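Local coordinates for protein beta sliding clamp (Streptococcus pneumoniae, PDB 2AWA) that probably encircles DNA as a ring-shaped head-to-tail homodimer and tethers DNA polymerases and other proteins to it, giving them processivity, at residues Leu22-Leu27 / Asn96-Leu101; Leu43-Ile48 / Leu88-Phe93; Glu67-Gln72 / Ser247-Phe252; Ser92-Val97 / Ile125-Lys130. All coordinates share one frame; numbering follows the deposited sequence.

Contact 1: Leu22-Leu27 / Asn96-Leu101; sequences LFLQAL and NVVSSL
Val98 presents both of its methyl branches to helix 20-31, one to each of two sites. Its CG1, anti to the backbone N (chi1 164°), lies 3.9 Å from Leu24 CD1, the two side chains passing alongside and pointing opposite ways. CG2 turns to the deeper side, where it reaches Phe23 CE2 at 4.3 Å, obliquely to the ring, and also touches Leu27 CD1. That same Leu27 methyl sits over the centre of the Phe23 ring, so the lining of this site is itself packed together. Over these segments the helices run nearly antiparallel (158°), their local axes 10.1 Å apart. They are the helical pair of the N-terminal domain, and in this family such pairs line the inside of the ring around the DNA. Ser99 follows at the more exposed margin: its CB lies 3.8 Å from Leu24 CD2. Leu24 CD1 reaches both Val98 and Ser99, CD2 Ser99 alone. Ser100 turns back on its own helix, OG donating to Val97 O over 2.5 Å, in the carbonyl plane and on a lone pair, while its own O accepts from Arg289 of the second subunit. Leu101 O, past the helix end, is hydrogen-bonded to Lys20 NZ.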
loop_
_atom_site.group_PDB
_atom_site.type_symbol
_atom_site.label_atom_id
_atom_site.label_comp_id
_atom_site.label_asym_id
_atom_site.label_seq_id
_atom_site.Cartn_x
_atom_site.Cartn_y
_atom_site.Cartn_z
ATOM N N LEU B 22 -16.506 -11.855 -14.523
ATOM C CA LEU B 22 -17.708 -11.053 -14.327
ATOM C C LEU B 22 -18.318 -11.352 -12.960
ATOM O O LEU B 22 -18.824 -10.435 -12.296
ATOM C CB LEU B 22 -18.732 -11.269 -15.436
ATOM C CG LEU B 22 -19.846 -10.212 -15.411
ATOM C CD1 LEU B 22 -20.179 -9.720 -16.808
ATOM C CD2 LEU B 22 -21.094 -10.732 -14.712
ATOM N N PHE B 23 -18.236 -12.619 -12.533
ATOM C CA PHE B 23 -18.699 -13.025 -11.206
ATOM C C PHE B 23 -17.888 -12.283 -10.174
ATOM O O PHE B 23 -18.439 -11.610 -9.313
ATOM C CB PHE B 23 -18.546 -14.540 -11.032
ATOM C CG PHE B 23 -19.214 -15.115 -9.791
ATOM C CD1 PHE B 23 -20.464 -14.698 -9.378
ATOM C CD2 PHE B 23 -18.616 -16.154 -9.095
ATOM C CE1 PHE B 23 -21.063 -15.252 -8.261
ATOM C CE2 PHE B 23 -19.222 -16.713 -7.986
ATOM C CZ PHE B 23 -20.443 -16.253 -7.567
ATOM N N LEU B 24 -16.565 -12.382 -10.291
ATOM C CA LEU B 24 -15.654 -11.773 -9.319
ATOM C C LEU B 24 -15.866 -10.269 -9.194
ATOM O O LEU B 24 -15.709 -9.707 -8.112
ATOM C CB LEU B 24 -14.195 -12.053 -9.690
ATOM C CG LEU B 24 -13.150 -11.717 -8.627
ATOM C CD1 LEU B 24 -13.372 -12.507 -7.334
ATOM C CD2 LEU B 24 -11.766 -11.999 -9.166
ATOM N N GLN B 25 -16.213 -9.620 -10.298
ATOM C CA GLN B 25 -16.430 -8.185 -10.271
ATOM C C GLN B 25 -17.671 -7.878 -9.457
ATOM O O GLN B 25 -17.631 -7.078 -8.556
ATOM C CB GLN B 25 -16.571 -7.615 -11.682
ATOM C CG GLN B 25 -16.552 -6.101 -11.678
ATOM C CD GLN B 25 -17.046 -5.492 -12.956
ATOM O OE1 GLN B 25 -16.997 -6.114 -14.019
ATOM N NE2 GLN B 25 -17.533 -4.257 -12.865
ATOM N N ALA B 26 -18.773 -8.530 -9.783
ATOM C CA ALA B 26 -19.999 -8.409 -9.013
ATOM C C ALA B 26 -19.793 -8.684 -7.525
ATOM O O ALA B 26 -20.330 -7.949 -6.693
ATOM C CB ALA B 26 -21.064 -9.319 -9.574
ATOM N N LEU B 27 -19.010 -9.710 -7.172
ATOM C CA LEU B 27 -18.746 -9.974 -5.745
ATOM C C LEU B 27 -18.003 -8.805 -5.080
ATOM O O LEU B 27 -18.300 -8.466 -3.927
ATOM C CB LEU B 27 -17.984 -11.280 -5.527
ATOM C CG LEU B 27 -18.777 -12.556 -5.856
ATOM C CD1 LEU B 27 -17.874 -13.787 -6.003
ATOM C CD2 LEU B 27 -19.881 -12.839 -4.838
ATOM N N ASN B 96 -11.758 -14.368 -2.122
ATOM C CA ASN B 96 -10.380 -14.820 -2.320
ATOM C C ASN B 96 -10.266 -16.136 -3.070
ATOM O O ASN B 96 -9.357 -16.314 -3.877
ATOM C CB ASN B 96 -9.652 -14.996 -0.983
ATOM C CG ASN B 96 -9.187 -13.709 -0.422
ATOM O OD1 ASN B 96 -8.663 -12.870 -1.143
ATOM N ND2 ASN B 96 -9.367 -13.529 0.873
ATOM N N VAL B 97 -11.159 -17.068 -2.767
ATOM C CA VAL B 97 -11.075 -18.394 -3.340
ATOM C C VAL B 97 -11.423 -18.329 -4.819
ATOM O O VAL B 97 -10.685 -18.856 -5.644
ATOM C CB VAL B 97 -11.996 -19.385 -2.594
ATOM C CG1 VAL B 97 -12.290 -20.632 -3.451
ATOM C CG2 VAL B 97 -11.376 -19.765 -1.277
ATOM N N VAL B 98 -12.544 -17.688 -5.146
ATOM C CA VAL B 98 -12.939 -17.547 -6.536
ATOM C C VAL B 98 -11.788 -16.930 -7.322
ATOM O O VAL B 98 -11.335 -17.455 -8.329
ATOM C CB VAL B 98 -14.186 -16.649 -6.672
ATOM C CG1 VAL B 98 -14.368 -16.187 -8.110
ATOM C CG2 VAL B 98 -15.439 -17.371 -6.163
ATOM N N SER B 99 -11.316 -15.798 -6.830
ATOM C CA SER B 99 -10.194 -15.098 -7.416
ATOM C C SER B 99 -8.981 -16.019 -7.685
ATOM O O SER B 99 -8.242 -15.816 -8.649
ATOM C CB SER B 99 -9.817 -13.946 -6.490
ATOM O OG SER B 99 -8.594 -13.380 -6.876
ATOM N N SER B 100 -8.782 -17.030 -6.843
ATOM C CA SER B 100 -7.671 -17.958 -7.007
ATOM C C SER B 100 -7.890 -19.059 -8.065
ATOM O O SER B 100 -6.953 -19.759 -8.410
ATOM C CB SER B 100 -7.378 -18.631 -5.670
ATOM O OG SER B 100 -8.318 -19.667 -5.418
ATOM N N LEU B 101 -9.109 -19.229 -8.558
ATOM C CA LEU B 101 -9.419 -20.328 -9.471
ATOM C C LEU B 101 -8.743 -20.138 -10.832
ATOM O O LEU B 101 -8.567 -19.004 -11.275
ATOM C CB LEU B 101 -10.935 -20.472 -9.641
ATOM C CG LEU B 101 -11.660 -20.834 -8.338
ATOM C CD1 LEU B 101 -13.183 -20.739 -8.478
ATOM C CD2 LEU B 101 -11.245 -22.224 -7.839
#

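Contact 2: Leu43-Ile48 / Leu88-Phe93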
loop_
_atom_site.group_PDB
_atom_site.type_symbol
_atom_site.label_atom_id
_atom_site.label_comp_id
_atom_site.label_asym_id
_atom_site.label_seq_id
_atom_site.Cartn_x
_atom_site.Cartn_y
_atom_site.Cartn_z
ATOM N N LEU B 43 -23.693 -10.659 9.133
ATOM C CA LEU B 43 -23.564 -9.634 8.101
ATOM C C LEU B 43 -22.197 -9.585 7.415
ATOM O O LEU B 43 -22.029 -8.829 6.448
ATOM C CB LEU B 43 -23.940 -8.275 8.676
ATOM C CG LEU B 43 -25.442 -8.116 8.911
ATOM C CD1 LEU B 43 -25.751 -6.741 9.478
ATOM C CD2 LEU B 43 -26.210 -8.316 7.612
ATOM N N SER B 44 -21.255 -10.407 7.887
ATOM C CA SER B 44 -19.978 -10.649 7.189
ATOM C C SER B 44 -20.114 -11.582 5.961
ATOM O O SER B 44 -19.182 -11.734 5.176
ATOM C CB SER B 44 -18.946 -11.226 8.152
ATOM O OG SER B 44 -19.310 -12.525 8.608
ATOM N N THR B 45 -21.274 -12.200 5.794
ATOM C CA THR B 45 -21.493 -13.101 4.685
ATOM C C THR B 45 -22.051 -12.334 3.513
ATOM O O THR B 45 -22.672 -11.305 3.704
ATOM C CB THR B 45 -22.490 -14.262 5.055
ATOM O OG1 THR B 45 -23.815 -13.744 5.276
ATOM C CG2 THR B 45 -22.015 -15.000 6.285
ATOM N N VAL B 46 -21.788 -12.825 2.306
ATOM C CA VAL B 46 -22.566 -12.445 1.147
ATOM C C VAL B 46 -23.670 -13.467 1.007
ATOM O O VAL B 46 -23.488 -14.628 1.370
ATOM C CB VAL B 46 -21.747 -12.355 -0.155
ATOM C CG1 VAL B 46 -20.876 -13.595 -0.387
ATOM C CG2 VAL B 46 -22.678 -12.093 -1.354
ATOM N N LYS B 47 -24.820 -13.002 0.529
ATOM C CA LYS B 47 -25.994 -13.825 0.310
ATOM C C LYS B 47 -26.173 -13.935 -1.173
ATOM O O LYS B 47 -26.064 -12.938 -1.881
ATOM C CB LYS B 47 -27.229 -13.178 0.939
ATOM C CG LYS B 47 -28.574 -13.779 0.534
ATOM C CD LYS B 47 -29.637 -13.389 1.548
ATOM C CE LYS B 47 -31.019 -13.232 0.939
ATOM N NZ LYS B 47 -31.545 -14.503 0.430
ATOM N N ILE B 48 -26.464 -15.152 -1.628
ATOM C CA ILE B 48 -26.518 -15.488 -3.045
ATOM C C ILE B 48 -27.848 -16.140 -3.366
ATOM O O ILE B 48 -28.041 -17.331 -3.098
ATOM C CB ILE B 48 -25.382 -16.455 -3.416
ATOM C CG1 ILE B 48 -24.038 -15.802 -3.134
ATOM C CG2 ILE B 48 -25.445 -16.860 -4.892
ATOM C CD1 ILE B 48 -22.931 -16.786 -3.108
ATOM N N LEU B 88 -25.527 -18.592 2.043
ATOM C CA LEU B 88 -24.617 -17.603 2.584
ATOM C C LEU B 88 -23.185 -18.112 2.596
ATOM O O LEU B 88 -22.945 -19.252 2.973
ATOM C CB LEU B 88 -24.998 -17.292 4.017
ATOM C CG LEU B 88 -26.407 -16.766 4.181
ATOM C CD1 LEU B 88 -26.629 -16.352 5.626
ATOM C CD2 LEU B 88 -26.647 -15.611 3.228
ATOM N N LEU B 89 -22.237 -17.257 2.213
ATOM C CA LEU B 89 -20.818 -17.579 2.344
ATOM C C LEU B 89 -20.079 -16.417 2.998
ATOM O O LEU B 89 -20.449 -15.265 2.813
ATOM C CB LEU B 89 -20.226 -17.859 0.979
ATOM C CG LEU B 89 -20.778 -19.084 0.253
ATOM C CD1 LEU B 89 -20.635 -18.959 -1.254
ATOM C CD2 LEU B 89 -20.077 -20.326 0.765
ATOM N N GLU B 90 -19.048 -16.711 3.775
ATOM C CA GLU B 90 -18.218 -15.642 4.315
ATOM C C GLU B 90 -17.546 -14.947 3.149
ATOM O O GLU B 90 -16.816 -15.562 2.369
ATOM C CB GLU B 90 -17.201 -16.165 5.302
ATOM C CG GLU B 90 -17.845 -16.703 6.575
ATOM C CD GLU B 90 -18.389 -15.612 7.505
ATOM O OE1 GLU B 90 -18.068 -14.415 7.298
ATOM O OE2 GLU B 90 -19.127 -15.965 8.461
ATOM N N ALA B 91 -17.827 -13.662 3.021
ATOM C CA ALA B 91 -17.529 -12.936 1.809
ATOM C C ALA B 91 -16.042 -12.836 1.500
ATOM O O ALA B 91 -15.633 -13.200 0.419
ATOM C CB ALA B 91 -18.205 -11.542 1.839
ATOM N N SER B 92 -15.224 -12.350 2.420
ATOM C CA SER B 92 -13.779 -12.227 2.140
ATOM C C SER B 92 -13.195 -13.520 1.627
ATOM O O SER B 92 -12.604 -13.559 0.549
ATOM C CB SER B 92 -13.006 -11.823 3.377
ATOM O OG SER B 92 -13.193 -10.460 3.617
ATOM N N PHE B 93 -13.372 -14.582 2.403
ATOM C CA PHE B 93 -12.804 -15.867 2.055
ATOM C C PHE B 93 -13.284 -16.333 0.670
ATOM O O PHE B 93 -12.477 -16.651 -0.197
ATOM C CB PHE B 93 -13.142 -16.894 3.125
ATOM C CG PHE B 93 -12.370 -18.146 2.996
ATOM C CD1 PHE B 93 -10.995 -18.125 3.105
ATOM C CD2 PHE B 93 -12.998 -19.347 2.754
ATOM C CE1 PHE B 93 -10.254 -19.276 2.967
ATOM C CE2 PHE B 93 -12.255 -20.503 2.617
ATOM C CZ PHE B 93 -10.877 -20.459 2.728
#
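Val46 and Leu89 form the hydrogen-bonded pair that joins strand 45-50 to strand 85-90, the edge strand within this chain of an antiparallel sheet that continues into the central domain. The backbone bonds come first. Val46 N donates to Leu89 O at 2.8 Å with a bent N-H...O angle of 140°, whereas the return bond, from Leu89 N to Val46 O at 3.0 Å, is straighter at 164°. A third bond carries the pairing past the end of the strand: Ala91 N, the first amide of helix 91-100, gives its hydrogen to Ser44 O at 3.2 Å. Weaker CA-H...O contacts fill in between, with Thr45 CA 3.0 Å from Leu89 O.

Apolar packing falls on both faces of the sheet. On the face carrying Val46 and Leu89, Val46 CG1 rests 4.0 Å from Ala91 CB, and Ile48 CD1 meets Leu89 CD1; Phe94 and Phe108 close over the latter two side chains. On the face of Lys47 and Leu88, Leu88 CD2 presses on Lys47 CB at 3.4 Å, while the lysine chain leads off to a salt bridge between NZ and Asp49.

Polar side chains meet where the strand turns into the helix. Glu90, at the N-cap position, bends at chi2 (-73°) and brings its carboxylate back toward Ser44, past Thr45 CG2. Pro41 O, a second acceptor near the serine hydroxyl, probably shares or competes for its hydrogen. Ser44 OG donates to Glu90 OE1 at 2.6 Å, on the syn lone pair.

Contact 3: Glu67-Gln72 / Ser247-Phe252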
loop_
_atom_site.group_PDB
_atom_site.type_symbol
_atom_site.label_atom_id
_atom_site.label_comp_id
_atom_site.label_asym_id
_atom_site.label_seq_id
_atom_site.Cartn_x
_atom_site.Cartn_y
_atom_site.Cartn_z
ATOM N N GLU B 67 -27.580 -4.675 -3.526
ATOM C CA GLU B 67 -28.082 -5.817 -4.276
ATOM C C GLU B 67 -27.573 -5.732 -5.697
ATOM O O GLU B 67 -28.050 -4.933 -6.495
ATOM C CB GLU B 67 -29.581 -5.825 -4.331
ATOM C CG GLU B 67 -30.262 -5.838 -3.010
ATOM C CD GLU B 67 -31.737 -6.079 -3.175
ATOM O OE1 GLU B 67 -32.140 -6.397 -4.317
ATOM O OE2 GLU B 67 -32.484 -5.961 -2.179
ATOM N N ASN B 68 -26.596 -6.568 -6.005
ATOM C CA ASN B 68 -26.016 -6.637 -7.336
ATOM C C ASN B 68 -26.509 -7.884 -8.076
ATOM O O ASN B 68 -26.187 -9.010 -7.719
ATOM C CB ASN B 68 -24.504 -6.669 -7.199
ATOM C CG ASN B 68 -23.799 -6.302 -8.451
ATOM O OD1 ASN B 68 -24.405 -5.925 -9.459
ATOM N ND2 ASN B 68 -22.494 -6.402 -8.403
ATOM N N PHE B 69 -27.279 -7.651 -9.121
ATOM C CA PHE B 69 -27.907 -8.703 -9.899
ATOM C C PHE B 69 -27.124 -8.999 -11.194
ATOM O O PHE B 69 -26.768 -8.088 -11.934
ATOM C CB PHE B 69 -29.332 -8.228 -10.198
ATOM C CG PHE B 69 -30.073 -9.053 -11.175
ATOM C CD1 PHE B 69 -30.596 -10.281 -10.810
ATOM C CD2 PHE B 69 -30.315 -8.578 -12.455
ATOM C CE1 PHE B 69 -31.344 -11.046 -11.718
ATOM C CE2 PHE B 69 -31.069 -9.327 -13.363
ATOM C CZ PHE B 69 -31.578 -10.565 -12.989
ATOM N N ILE B 70 -26.849 -10.276 -11.444
ATOM C CA ILE B 70 -26.308 -10.732 -12.730
ATOM C C ILE B 70 -27.400 -11.510 -13.437
ATOM O O ILE B 70 -27.774 -12.570 -12.977
ATOM C CB ILE B 70 -25.100 -11.693 -12.542
ATOM C CG1 ILE B 70 -24.058 -11.084 -11.625
ATOM C CG2 ILE B 70 -24.476 -12.046 -13.890
ATOM C CD1 ILE B 70 -23.055 -12.091 -11.085
ATOM N N SER B 71 -27.921 -11.001 -14.542
ATOM C CA SER B 71 -28.984 -11.721 -15.267
ATOM C C SER B 71 -28.434 -12.851 -16.158
ATOM O O SER B 71 -27.360 -12.726 -16.761
ATOM C CB SER B 71 -29.803 -10.776 -16.137
ATOM O OG SER B 71 -29.306 -10.763 -17.454
ATOM N N GLN B 72 -29.206 -13.937 -16.238
ATOM C CA GLN B 72 -28.935 -15.067 -17.136
ATOM C C GLN B 72 -28.666 -14.578 -18.558
ATOM O O GLN B 72 -27.703 -15.020 -19.189
ATOM C CB GLN B 72 -30.129 -16.044 -17.112
ATOM C CG GLN B 72 -30.145 -17.169 -18.168
ATOM C CD GLN B 72 -31.550 -17.730 -18.391
ATOM N N SER B 247 -29.275 1.474 -10.519
ATOM C CA SER B 247 -28.956 1.379 -11.932
ATOM C C SER B 247 -29.669 0.159 -12.459
ATOM O O SER B 247 -30.506 -0.401 -11.783
ATOM C CB SER B 247 -27.445 1.264 -12.123
ATOM O OG SER B 247 -26.918 0.136 -11.448
ATOM N N GLU B 248 -29.364 -0.260 -13.678
ATOM C CA GLU B 248 -30.017 -1.443 -14.234
ATOM C C GLU B 248 -29.898 -2.638 -13.296
ATOM O O GLU B 248 -30.879 -3.315 -13.039
ATOM C CB GLU B 248 -29.435 -1.792 -15.600
ATOM C CG GLU B 248 -30.131 -2.963 -16.313
ATOM C CD GLU B 248 -29.805 -3.049 -17.818
ATOM O OE1 GLU B 248 -29.310 -2.051 -18.400
ATOM O OE2 GLU B 248 -30.051 -4.121 -18.424
ATOM N N ASN B 249 -28.696 -2.873 -12.777
ATOM C CA ASN B 249 -28.395 -4.095 -12.025
ATOM C C ASN B 249 -28.087 -3.915 -10.546
ATOM O O ASN B 249 -28.035 -4.888 -9.806
ATOM C CB ASN B 249 -27.185 -4.783 -12.646
ATOM C CG ASN B 249 -27.397 -5.132 -14.074
ATOM O OD1 ASN B 249 -28.487 -5.529 -14.479
ATOM N ND2 ASN B 249 -26.344 -5.000 -14.863
ATOM N N ILE B 250 -27.848 -2.692 -10.115
ATOM C CA ILE B 250 -27.432 -2.463 -8.751
ATOM C C ILE B 250 -28.473 -1.619 -8.014
ATOM O O ILE B 250 -28.947 -0.604 -8.522
ATOM C CB ILE B 250 -26.053 -1.767 -8.699
ATOM C CG1 ILE B 250 -25.006 -2.587 -9.472
ATOM C CG2 ILE B 250 -25.629 -1.551 -7.264
ATOM C CD1 ILE B 250 -23.763 -1.803 -9.878
ATOM N N SER B 251 -28.812 -2.073 -6.811
ATOM C CA SER B 251 -29.600 -1.313 -5.877
ATOM C C SER B 251 -28.699 -1.040 -4.684
ATOM O O SER B 251 -28.102 -1.956 -4.141
ATOM C CB SER B 251 -30.803 -2.121 -5.432
ATOM O OG SER B 251 -31.565 -2.573 -6.535
ATOM N N PHE B 252 -28.606 0.227 -4.297
ATOM C CA PHE B 252 -27.739 0.676 -3.214
ATOM C C PHE B 252 -28.589 1.499 -2.260
ATOM O O PHE B 252 -29.036 2.604 -2.610
ATOM C CB PHE B 252 -26.617 1.510 -3.829
ATOM C CG PHE B 252 -25.689 2.144 -2.844
ATOM C CD1 PHE B 252 -24.728 1.404 -2.194
ATOM C CD2 PHE B 252 -25.711 3.511 -2.638
ATOM C CE1 PHE B 252 -23.833 2.008 -1.317
ATOM C CE2 PHE B 252 -24.800 4.120 -1.759
ATOM C CZ PHE B 252 -23.874 3.360 -1.105
HETATM O O HOH W 1 -30.849 -5.096 -8.007
#
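Glu67 O is gripped twice: Ser251 N donates to it at 3.0 Å, 27° out of the carbonyl plane, and a water donates at 3.2 Å. The same water is hydrogen-bonded to Ser251 OG, 3.0 Å away, and thus ties that hydroxyl to the strand opposite. These bonds belong to an antiparallel junction between strand 64-71 of the N-terminal domain and strand 250-255 of the central domain, through which one continuous sheet spans two domains of the same chain. Glu67 and Ser251 are its hydrogen-bonded pair, completed by Glu67 N, which points almost straight at Ser251 O (2.8 Å, N-H...O angle 169°). Asn68 and Ile250 are the non-hydrogen-bonded pair. The next bond, from Phe69 N to Asn249 O at 2.9 Å, lies where strand 250-255 is only beginning. Just before it, Ser247 OG accepts from Ile250 N in an ST motif.

Side chains add to the seam on both faces. Glu67 CB and Ser251 CB pack together on one. Asn249 reaches roughly perpendicularly across Phe69, with OD1 at the ring edge 4.1 Å from Phe69 CD2. On the other face Asn68 and Ile250 run alongside in a common direction, Asn68 CG standing anti to the backbone nitrogen (chi1 -161°) and bringing the amide to Ile250. The asparagine's ND2 is hydrogen-bonded to Ala26 O of helix 20-31, and its OD1 rests 3.4 Å from Ile250 CG1.

Contact 4: Ser92-Val97 / Ile125-Lys130; sequences SFFINV and ITLKGK
Leu127 projects from strand 123-128 between two phenylalanines of helix 91-100 and sends one methyl to each. Its CG stands anti to the carbonyl carbon (chi1 -58°), which carries the branched end to the helix. CD1 approaches Phe94 at the ring edge, near the ring plane, 3.6 Å from CD1 of that ring, and the two side chains cross at about a right angle. CD2 goes to Phe93, meeting CE2 at 3.4 Å; here the approach is oblique to the ring. Val97, one turn further along the helix, packs against both partners: its CG2 lies 4.0 Å above one face of the Phe93 ring, offset toward the rim, and points tip to tip at Leu127 CD2. The other branch, CG1, meets Ile125 CG2 head on at 3.9 Å. Segments 92-97 and 125-128 run nearly antiparallel (172°), local axes 10.5 Å apart: a helix laid on the inner face of a sheet, the basic layer packing of this fold. Phe94 also touches Leu27 and Leu118, so its ring belongs to the core of the domain. At the strand's outer edge, Ile125, Thr126 and Leu127 pair antiparallel with a strand of the second subunit, extending the sheet across the interface. Since no hydrogen bond joins helix and strand, their hold rests on the fit of apolar groups, while the helix bonds its own backbone and the strand its sheet neighbours.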
loop_
_atom_site.group_PDB
_atom_site.type_symbol
_atom_site.label_atom_id
_atom_site.label_comp_id
_atom_site.label_asym_id
_atom_site.label_seq_id
_atom_site.Cartn_x
_atom_site.Cartn_y
_atom_site.Cartn_z
ATOM N N SER B 92 -15.224 -12.350 2.420
ATOM C CA SER B 92 -13.779 -12.227 2.140
ATOM C C SER B 92 -13.195 -13.520 1.627
ATOM O O SER B 92 -12.604 -13.559 0.549
ATOM C CB SER B 92 -13.006 -11.823 3.377
ATOM O OG SER B 92 -13.193 -10.460 3.617
ATOM N N PHE B 93 -13.372 -14.582 2.403
ATOM C CA PHE B 93 -12.804 -15.867 2.055
ATOM C C PHE B 93 -13.284 -16.333 0.670
ATOM O O PHE B 93 -12.477 -16.651 -0.197
ATOM C CB PHE B 93 -13.142 -16.894 3.125
ATOM C CG PHE B 93 -12.370 -18.146 2.996
ATOM C CD1 PHE B 93 -10.995 -18.125 3.105
ATOM C CD2 PHE B 93 -12.998 -19.347 2.754
ATOM C CE1 PHE B 93 -10.254 -19.276 2.967
ATOM C CE2 PHE B 93 -12.255 -20.503 2.617
ATOM C CZ PHE B 93 -10.877 -20.459 2.728
ATOM N N PHE B 94 -14.599 -16.340 0.467
ATOM C CA PHE B 94 -15.192 -16.822 -0.765
ATOM C C PHE B 94 -14.590 -16.090 -1.930
ATOM O O PHE B 94 -14.110 -16.712 -2.897
ATOM C CB PHE B 94 -16.709 -16.605 -0.747
ATOM C CG PHE B 94 -17.393 -16.972 -2.029
ATOM C CD1 PHE B 94 -17.220 -18.226 -2.593
ATOM C CD2 PHE B 94 -18.237 -16.068 -2.663
ATOM C CE1 PHE B 94 -17.871 -18.572 -3.778
ATOM C CE2 PHE B 94 -18.907 -16.407 -3.838
ATOM C CZ PHE B 94 -18.716 -17.654 -4.400
ATOM N N ILE B 95 -14.594 -14.765 -1.820
ATOM C CA ILE B 95 -14.035 -13.905 -2.859
ATOM C C ILE B 95 -12.580 -14.215 -3.157
ATOM O O ILE B 95 -12.217 -14.327 -4.321
ATOM C CB ILE B 95 -14.223 -12.415 -2.548
ATOM C CG1 ILE B 95 -15.708 -12.074 -2.724
ATOM C CG2 ILE B 95 -13.365 -11.562 -3.482
ATOM C CD1 ILE B 95 -16.124 -10.672 -2.296
ATOM N N ASN B 96 -11.758 -14.368 -2.122
ATOM C CA ASN B 96 -10.380 -14.820 -2.320
ATOM C C ASN B 96 -10.266 -16.136 -3.070
ATOM O O ASN B 96 -9.357 -16.314 -3.877
ATOM C CB ASN B 96 -9.652 -14.996 -0.983
ATOM C CG ASN B 96 -9.187 -13.709 -0.422
ATOM O OD1 ASN B 96 -8.663 -12.870 -1.143
ATOM N ND2 ASN B 96 -9.367 -13.529 0.873
ATOM N N VAL B 97 -11.159 -17.068 -2.767
ATOM C CA VAL B 97 -11.075 -18.394 -3.340
ATOM C C VAL B 97 -11.423 -18.329 -4.819
ATOM O O VAL B 97 -10.685 -18.856 -5.644
ATOM C CB VAL B 97 -11.996 -19.385 -2.594
ATOM C CG1 VAL B 97 -12.290 -20.632 -3.451
ATOM C CG2 VAL B 97 -11.376 -19.765 -1.277
ATOM N N ILE B 125 -13.021 -27.102 -5.154
ATOM C CA ILE B 125 -12.924 -26.455 -3.858
ATOM C C ILE B 125 -14.315 -26.318 -3.238
ATOM O O ILE B 125 -15.207 -25.656 -3.795
ATOM C CB ILE B 125 -12.239 -25.062 -3.923
ATOM C CG1 ILE B 125 -10.830 -25.182 -4.500
ATOM C CG2 ILE B 125 -12.162 -24.435 -2.522
ATOM C CD1 ILE B 125 -9.985 -23.935 -4.326
ATOM N N THR B 126 -14.451 -26.930 -2.060
ATOM C CA THR B 126 -15.704 -27.056 -1.343
ATOM C C THR B 126 -15.644 -26.134 -0.156
ATOM O O THR B 126 -14.724 -26.215 0.631
ATOM C CB THR B 126 -15.894 -28.505 -0.875
ATOM O OG1 THR B 126 -15.969 -29.353 -2.024
ATOM C CG2 THR B 126 -17.150 -28.672 -0.052
ATOM N N LEU B 127 -16.611 -25.242 -0.037
ATOM C CA LEU B 127 -16.648 -24.322 1.073
ATOM C C LEU B 127 -17.911 -24.545 1.879
ATOM O O LEU B 127 -18.933 -24.879 1.330
ATOM C CB LEU B 127 -16.625 -22.889 0.551
ATOM C CG LEU B 127 -15.437 -22.465 -0.318
ATOM C CD1 LEU B 127 -15.774 -21.195 -1.065
ATOM C CD2 LEU B 127 -14.220 -22.266 0.530
ATOM N N LYS B 128 -17.826 -24.340 3.188
ATOM C CA LYS B 128 -18.965 -24.459 4.091
ATOM C C LYS B 128 -19.743 -23.136 4.153
ATOM O O LYS B 128 -19.191 -22.086 4.478
ATOM C CB LYS B 128 -18.466 -24.879 5.481
ATOM C CG LYS B 128 -19.548 -25.094 6.543
ATOM C CD LYS B 128 -20.490 -26.246 6.203
ATOM C CE LYS B 128 -21.549 -26.426 7.277
ATOM N NZ LYS B 128 -22.371 -27.653 7.045
ATOM N N GLY B 129 -21.025 -23.188 3.824
ATOM C CA GLY B 129 -21.879 -22.005 3.893
ATOM C C GLY B 129 -22.909 -22.103 4.996
ATOM O O GLY B 129 -22.818 -22.952 5.871
ATOM N N LYS B 130 -23.903 -21.235 4.935
ATOM C CA LYS B 130 -24.957 -21.193 5.930
ATOM C C LYS B 130 -26.296 -21.063 5.231
ATOM O O LYS B 130 -26.392 -20.454 4.168
ATOM C CB LYS B 130 -24.761 -19.995 6.868
ATOM C CG LYS B 130 -23.660 -20.144 7.901
ATOM C CD LYS B 130 -23.139 -18.790 8.328
ATOM C CE LYS B 130 -22.009 -18.909 9.326
ATOM N NZ LYS B 130 -22.511 -19.279 10.679
#

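From the N terminus, helix 20-31 is the first element these contacts involve, and contact 1 closes its loop at helix 91-100. Contact 2 closes a shorter loop within that one, joining strand 45-50 to strand 85-90. Contact 4 starts on the same helix, where contacts 1 and 2 end, and closes a further small loop at strand 123-128 beside the second subunit. Contact 3 behaves differently: segment 67-72 departs from within the loops of contacts 1 and 2 and pairs far downstream, in the central domain, so it crosses both and encloses contact 4. Contacts 1, 2 and 4 thus tie together the N-terminal domain, and contact 3 joins it to the central domain.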